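Local coordinates for actin-related protein 8 (Homo sapiens, PDB 4FO0) that serves in the INO80 chromatin remodelling complex as an ATP-binding actin relative that cannot polymerize and has only low basal ATPase activity, at residues Leu361-Thr375 / Leu472-Ile484. Numbering follows the deposited sequence.
Sequences LFYPATFGIVGQKMT and LFEGKALGLDKAI. With GOL (glycerol), chain D.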
loop_
_atom_site.group_PDB
_atom_site.type_symbol
_atom_site.label_atom_id
_atom_site.label_comp_id
_atom_site.label_asym_id
_atom_site.label_seq_id
_atom_site.Cartn_x
_atom_site.Cartn_y
_atom_site.Cartn_z
ATOM N N LEU A 361 13.969 0.963 -2.185
ATOM C CA LEU A 361 13.162 1.837 -1.324
ATOM C C LEU A 361 14.027 2.895 -0.643
ATOM O O LEU A 361 13.544 3.960 -0.280
ATOM C CB LEU A 361 12.395 1.036 -0.270
ATOM C CG LEU A 361 11.259 0.195 -0.840
ATOM C CD1 LEU A 361 10.722 -0.729 0.221
ATOM C CD2 LEU A 361 10.148 1.096 -1.397
ATOM N N PHE A 362 15.314 2.605 -0.491
ATOM C CA PHE A 362 16.232 3.554 0.116
ATOM C C PHE A 362 17.045 4.321 -0.922
ATOM O O PHE A 362 17.629 5.370 -0.618
ATOM C CB PHE A 362 17.121 2.832 1.117
ATOM C CG PHE A 362 16.342 2.109 2.178
ATOM C CD1 PHE A 362 16.149 2.684 3.435
ATOM C CD2 PHE A 362 15.760 0.866 1.905
ATOM C CE1 PHE A 362 15.408 2.020 4.411
ATOM C CE2 PHE A 362 15.013 0.195 2.878
ATOM C CZ PHE A 362 14.837 0.768 4.130
ATOM N N TYR A 363 17.059 3.795 -2.146
ATOM C CA TYR A 363 17.688 4.453 -3.293
ATOM C C TYR A 363 16.735 4.491 -4.491
ATOM O O TYR A 363 17.005 3.904 -5.537
ATOM C CB TYR A 363 19.011 3.763 -3.651
ATOM C CG TYR A 363 19.962 3.778 -2.494
ATOM C CD1 TYR A 363 20.815 4.855 -2.289
ATOM C CD2 TYR A 363 19.979 2.737 -1.569
ATOM C CE1 TYR A 363 21.668 4.882 -1.204
ATOM C CE2 TYR A 363 20.825 2.755 -0.486
ATOM C CZ TYR A 363 21.669 3.835 -0.304
ATOM O OH TYR A 363 22.530 3.871 0.773
ATOM N N PRO A 364 15.613 5.199 -4.333
ATOM C CA PRO A 364 14.511 5.196 -5.301
ATOM C C PRO A 364 14.858 5.724 -6.700
ATOM O O PRO A 364 14.038 5.613 -7.606
ATOM C CB PRO A 364 13.453 6.075 -4.619
ATOM C CG PRO A 364 14.195 6.866 -3.623
ATOM C CD PRO A 364 15.283 5.987 -3.135
ATOM N N ALA A 365 16.037 6.293 -6.895
ATOM C CA ALA A 365 16.431 6.660 -8.249
ATOM C C ALA A 365 16.514 5.383 -9.079
ATOM O O ALA A 365 16.426 5.405 -10.305
ATOM C CB ALA A 365 17.761 7.371 -8.235
ATOM N N THR A 366 16.697 4.266 -8.384
ATOM C CA THR A 366 16.843 2.957 -9.010
ATOM C C THR A 366 15.619 2.616 -9.846
ATOM O O THR A 366 15.701 1.856 -10.812
ATOM C CB THR A 366 17.043 1.860 -7.931
ATOM O OG1 THR A 366 18.155 2.206 -7.107
ATOM C CG2 THR A 366 17.306 0.513 -8.547
ATOM N N PHE A 367 14.478 3.182 -9.463
ATOM C CA PHE A 367 13.216 2.949 -10.167
ATOM C C PHE A 367 13.211 3.518 -11.568
ATOM O O PHE A 367 12.405 3.102 -12.397
ATOM C CB PHE A 367 12.030 3.478 -9.354
ATOM C CG PHE A 367 11.806 2.721 -8.090
ATOM C CD1 PHE A 367 12.016 1.348 -8.058
ATOM C CD2 PHE A 367 11.442 3.364 -6.931
ATOM C CE1 PHE A 367 11.831 0.630 -6.885
ATOM C CE2 PHE A 367 11.254 2.652 -5.756
ATOM C CZ PHE A 367 11.445 1.287 -5.730
ATOM N N GLY A 368 14.124 4.455 -11.824
ATOM C CA GLY A 368 14.271 5.083 -13.124
ATOM C C GLY A 368 13.081 5.929 -13.536
ATOM O O GLY A 368 12.798 6.057 -14.719
ATOM N N ILE A 369 12.378 6.503 -12.563
ATOM C CA ILE A 369 11.232 7.354 -12.859
ATOM C C ILE A 369 11.707 8.776 -13.121
ATOM O O ILE A 369 12.389 9.376 -12.298
ATOM C CB ILE A 369 10.194 7.343 -11.717
ATOM C CG1 ILE A 369 9.693 5.916 -11.467
ATOM C CG2 ILE A 369 9.023 8.233 -12.055
ATOM C CD1 ILE A 369 9.138 5.696 -10.053
ATOM N N VAL A 370 11.354 9.307 -14.283
ATOM C CA VAL A 370 11.859 10.603 -14.703
ATOM C C VAL A 370 10.726 11.553 -15.052
ATOM O O VAL A 370 9.786 11.195 -15.778
ATOM C CB VAL A 370 12.795 10.463 -15.918
ATOM C CG1 VAL A 370 13.285 11.813 -16.374
ATOM C CG2 VAL A 370 13.978 9.567 -15.573
ATOM N N GLY A 371 10.810 12.764 -14.514
ATOM C CA GLY A 371 9.867 13.806 -14.868
ATOM C C GLY A 371 8.564 13.817 -14.098
ATOM O O GLY A 371 7.584 14.388 -14.563
ATOM N N GLN A 372 8.542 13.206 -12.920
ATOM C CA GLN A 372 7.322 13.171 -12.123
ATOM C C GLN A 372 7.543 13.782 -10.761
ATOM O O GLN A 372 8.661 13.784 -10.236
ATOM C CB GLN A 372 6.850 11.735 -11.950
ATOM C CG GLN A 372 7.089 10.915 -13.178
ATOM C CD GLN A 372 6.142 11.291 -14.283
ATOM O OE1 GLN A 372 4.936 11.381 -14.063
ATOM N NE2 GLN A 372 6.681 11.534 -15.479
ATOM N N LYS A 373 6.467 14.311 -10.196
ATOM C CA LYS A 373 6.473 14.746 -8.808
ATOM C C LYS A 373 6.577 13.484 -7.958
ATOM O O LYS A 373 5.735 12.596 -8.053
ATOM C CB LYS A 373 5.193 15.529 -8.490
ATOM C CG LYS A 373 5.156 16.165 -7.106
ATOM C CD LYS A 373 3.794 16.808 -6.860
ATOM C CE LYS A 373 3.614 17.241 -5.416
ATOM N NZ LYS A 373 4.721 18.117 -4.969
ATOM N N MET A 374 7.626 13.395 -7.154
ATOM C CA MET A 374 7.924 12.178 -6.406
ATOM C C MET A 374 7.724 12.354 -4.914
ATOM O O MET A 374 7.465 11.397 -4.194
ATOM C CB MET A 374 9.356 11.749 -6.696
ATOM C CG MET A 374 9.508 11.239 -8.104
ATOM S SD MET A 374 8.702 9.632 -8.203
ATOM C CE MET A 374 8.054 9.736 -9.864
ATOM N N THR A 375 7.838 13.596 -4.467
ATOM C CA THR A 375 7.726 13.929 -3.063
ATOM C C THR A 375 6.689 15.025 -2.889
ATOM O O THR A 375 6.557 15.910 -3.728
ATOM C CB THR A 375 9.073 14.404 -2.506
ATOM O OG1 THR A 375 10.109 13.506 -2.930
ATOM C CG2 THR A 375 9.032 14.454 -0.984
ATOM N N LEU A 472 12.559 21.553 -6.901
ATOM C CA LEU A 472 13.647 20.604 -7.095
ATOM C C LEU A 472 13.528 19.447 -6.109
ATOM O O LEU A 472 13.837 18.291 -6.422
ATOM C CB LEU A 472 14.994 21.312 -6.928
ATOM C CG LEU A 472 15.326 22.389 -7.968
ATOM C CD1 LEU A 472 14.157 23.367 -8.122
ATOM C CD2 LEU A 472 16.626 23.131 -7.620
ATOM N N PHE A 473 13.065 19.774 -4.912
ATOM C CA PHE A 473 12.926 18.791 -3.857
ATOM C C PHE A 473 11.821 17.777 -4.163
ATOM O O PHE A 473 11.880 16.632 -3.708
ATOM C CB PHE A 473 12.658 19.500 -2.532
ATOM C CG PHE A 473 12.678 18.589 -1.342
ATOM C CD1 PHE A 473 11.524 18.365 -0.603
ATOM C CD2 PHE A 473 13.850 17.952 -0.958
ATOM C CE1 PHE A 473 11.538 17.527 0.502
ATOM C CE2 PHE A 473 13.873 17.112 0.146
ATOM C CZ PHE A 473 12.715 16.899 0.877
ATOM N N GLU A 474 10.823 18.192 -4.943
ATOM C CA GLU A 474 9.701 17.311 -5.289
ATOM C C GLU A 474 10.006 16.346 -6.443
ATOM O O GLU A 474 9.658 15.166 -6.374
ATOM C CB GLU A 474 8.449 18.126 -5.618
ATOM C CG GLU A 474 7.949 18.990 -4.477
ATOM C CD GLU A 474 7.147 20.183 -4.974
ATOM O OE1 GLU A 474 7.015 20.342 -6.210
ATOM O OE2 GLU A 474 6.653 20.964 -4.134
ATOM N N GLY A 475 10.652 16.849 -7.493
ATOM C CA GLY A 475 10.981 16.043 -8.663
ATOM C C GLY A 475 12.012 14.950 -8.418
ATOM O O GLY A 475 12.133 13.998 -9.211
ATOM N N LYS A 476 12.762 15.091 -7.327
ATOM C CA LYS A 476 13.719 14.066 -6.917
ATOM C C LYS A 476 13.118 13.138 -5.864
ATOM O O LYS A 476 12.448 13.573 -4.918
ATOM C CB LYS A 476 15.026 14.686 -6.418
ATOM C CG LYS A 476 15.807 13.806 -5.459
ATOM C CD LYS A 476 17.213 13.503 -5.964
ATOM C CE LYS A 476 17.996 12.683 -4.937
ATOM N NZ LYS A 476 19.372 12.326 -5.401
ATOM N N ALA A 477 13.345 11.846 -6.048
ATOM C CA ALA A 477 12.776 10.873 -5.141
ATOM C C ALA A 477 13.707 10.713 -3.952
ATOM O O ALA A 477 14.932 10.666 -4.092
ATOM C CB ALA A 477 12.522 9.538 -5.842
ATOM N N LEU A 478 13.090 10.622 -2.787
ATOM C CA LEU A 478 13.763 10.660 -1.510
ATOM C C LEU A 478 13.687 9.284 -0.869
ATOM O O LEU A 478 12.604 8.723 -0.719
ATOM C CB LEU A 478 13.056 11.692 -0.628
ATOM C CG LEU A 478 13.717 12.068 0.677
ATOM C CD1 LEU A 478 15.025 12.735 0.353
ATOM C CD2 LEU A 478 12.809 12.985 1.453
ATOM N N GLY A 479 14.833 8.735 -0.494
ATOM C CA GLY A 479 14.861 7.424 0.124
ATOM C C GLY A 479 14.105 7.382 1.442
ATOM O O GLY A 479 13.962 8.379 2.149
ATOM N N LEU A 480 13.620 6.203 1.782
ATOM C CA LEU A 480 12.770 6.049 2.945
ATOM C C LEU A 480 13.424 6.574 4.246
ATOM O O LEU A 480 12.805 7.317 5.001
ATOM C CB LEU A 480 12.345 4.590 3.051
ATOM C CG LEU A 480 11.415 4.213 4.192
ATOM C CD1 LEU A 480 10.220 5.124 4.195
ATOM C CD2 LEU A 480 10.992 2.768 4.024
ATOM N N ASP A 481 14.682 6.213 4.483
ATOM C CA ASP A 481 15.398 6.645 5.686
ATOM C C ASP A 481 15.655 8.162 5.760
ATOM O O ASP A 481 15.480 8.773 6.812
ATOM C CB ASP A 481 16.709 5.860 5.848
ATOM C CG ASP A 481 17.611 5.925 4.606
ATOM O OD1 ASP A 481 17.152 6.346 3.517
ATOM O OD2 ASP A 481 18.790 5.531 4.724
ATOM N N LYS A 482 16.076 8.756 4.647
ATOM C CA LYS A 482 16.223 10.201 4.546
ATOM C C LYS A 482 14.909 10.931 4.845
ATOM O O LYS A 482 14.904 11.966 5.515
ATOM C CB LYS A 482 16.712 10.583 3.147
ATOM C CG LYS A 482 18.075 10.042 2.817
ATOM C CD LYS A 482 18.547 10.455 1.426
ATOM C CE LYS A 482 19.829 9.712 1.028
ATOM N NZ LYS A 482 19.629 8.215 0.956
ATOM N N ALA A 483 13.805 10.391 4.334
ATOM C CA ALA A 483 12.487 10.961 4.570
ATOM C C ALA A 483 12.115 10.899 6.045
ATOM O O ALA A 483 11.610 11.866 6.615
ATOM C CB ALA A 483 11.460 10.227 3.768
ATOM N N ILE A 484 12.350 9.753 6.667
ATOM C CA ILE A 484 12.074 9.630 8.085
ATOM C C ILE A 484 12.843 10.681 8.862
ATOM O O ILE A 484 12.274 11.384 9.686
ATOM C CB ILE A 484 12.442 8.249 8.606
ATOM C CG1 ILE A 484 11.456 7.224 8.045
ATOM C CG2 ILE A 484 12.470 8.242 10.158
ATOM C CD1 ILE A 484 11.882 5.807 8.263
HETATM C C1 GOL D . 13.685 8.113 -9.942
HETATM O O1 GOL D . 13.060 6.852 -9.693
HETATM C C2 GOL D . 13.184 9.277 -9.062
HETATM O O2 GOL D . 11.884 9.634 -9.464
HETATM C C3 GOL D . 14.059 10.532 -9.219
HETATM O O3 GOL D . 15.200 10.513 -8.374
HETATM O O HOH W 1 4.573 19.490 -2.261
HETATM O O HOH W 2 10.036 10.857 -2.889
#
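Two successive backbone N-H groups close on the carbonyl O of Glu474: Met374 N at 2.8 Å comes from above the carbonyl plane, while Thr375 N at 3.1 Å lies in that plane, on a lone pair. Beside this double grip Lys373 runs out extended, its CG swung opposite the backbone N (chi1 -174°), and bends only at its last torsion. Its NZ thereby reaches the carbonyl O of Thr375 and makes a salt bridge of 3.4 Å to Glu474 OE1, with a water joining NZ to OE2; Glu474 is poorly ordered, so this pairing is probably soft. A second water links Thr375 OG1 to Leu478 N. Pro364 lies against the extended run 477-479 leading into the helix, its CB 3.8 Å from Ala477 CB and its CD over Gly479 CA; a glycerol, probably from the crystallisation liquor, bonds Pro364 O and Ile369 N and, weakly, Ala477 N. A glycine in place of Pro364 would probably open a gap against Ala477 and leave the backbone freer to move. Gly479, at the N-cap, brings its CA to 3.5 Å from Phe362 O, a CA-H...O contact, and Leu480 N donates to Leu361 O at 3.0 Å. The Phe362 ring takes Leu480 CB over one face and Asp481 CG at its edge, the carboxylate turned 84° from the ring. Asp481 OD2 forms a salt bridge with Arg523 of helix 516-527. Across the unmodelled 380-470, the two segments meet within the actin fold, joining the lead-in to edge strand 375-377 with helix 480-489 beside Val253 of the ATP site.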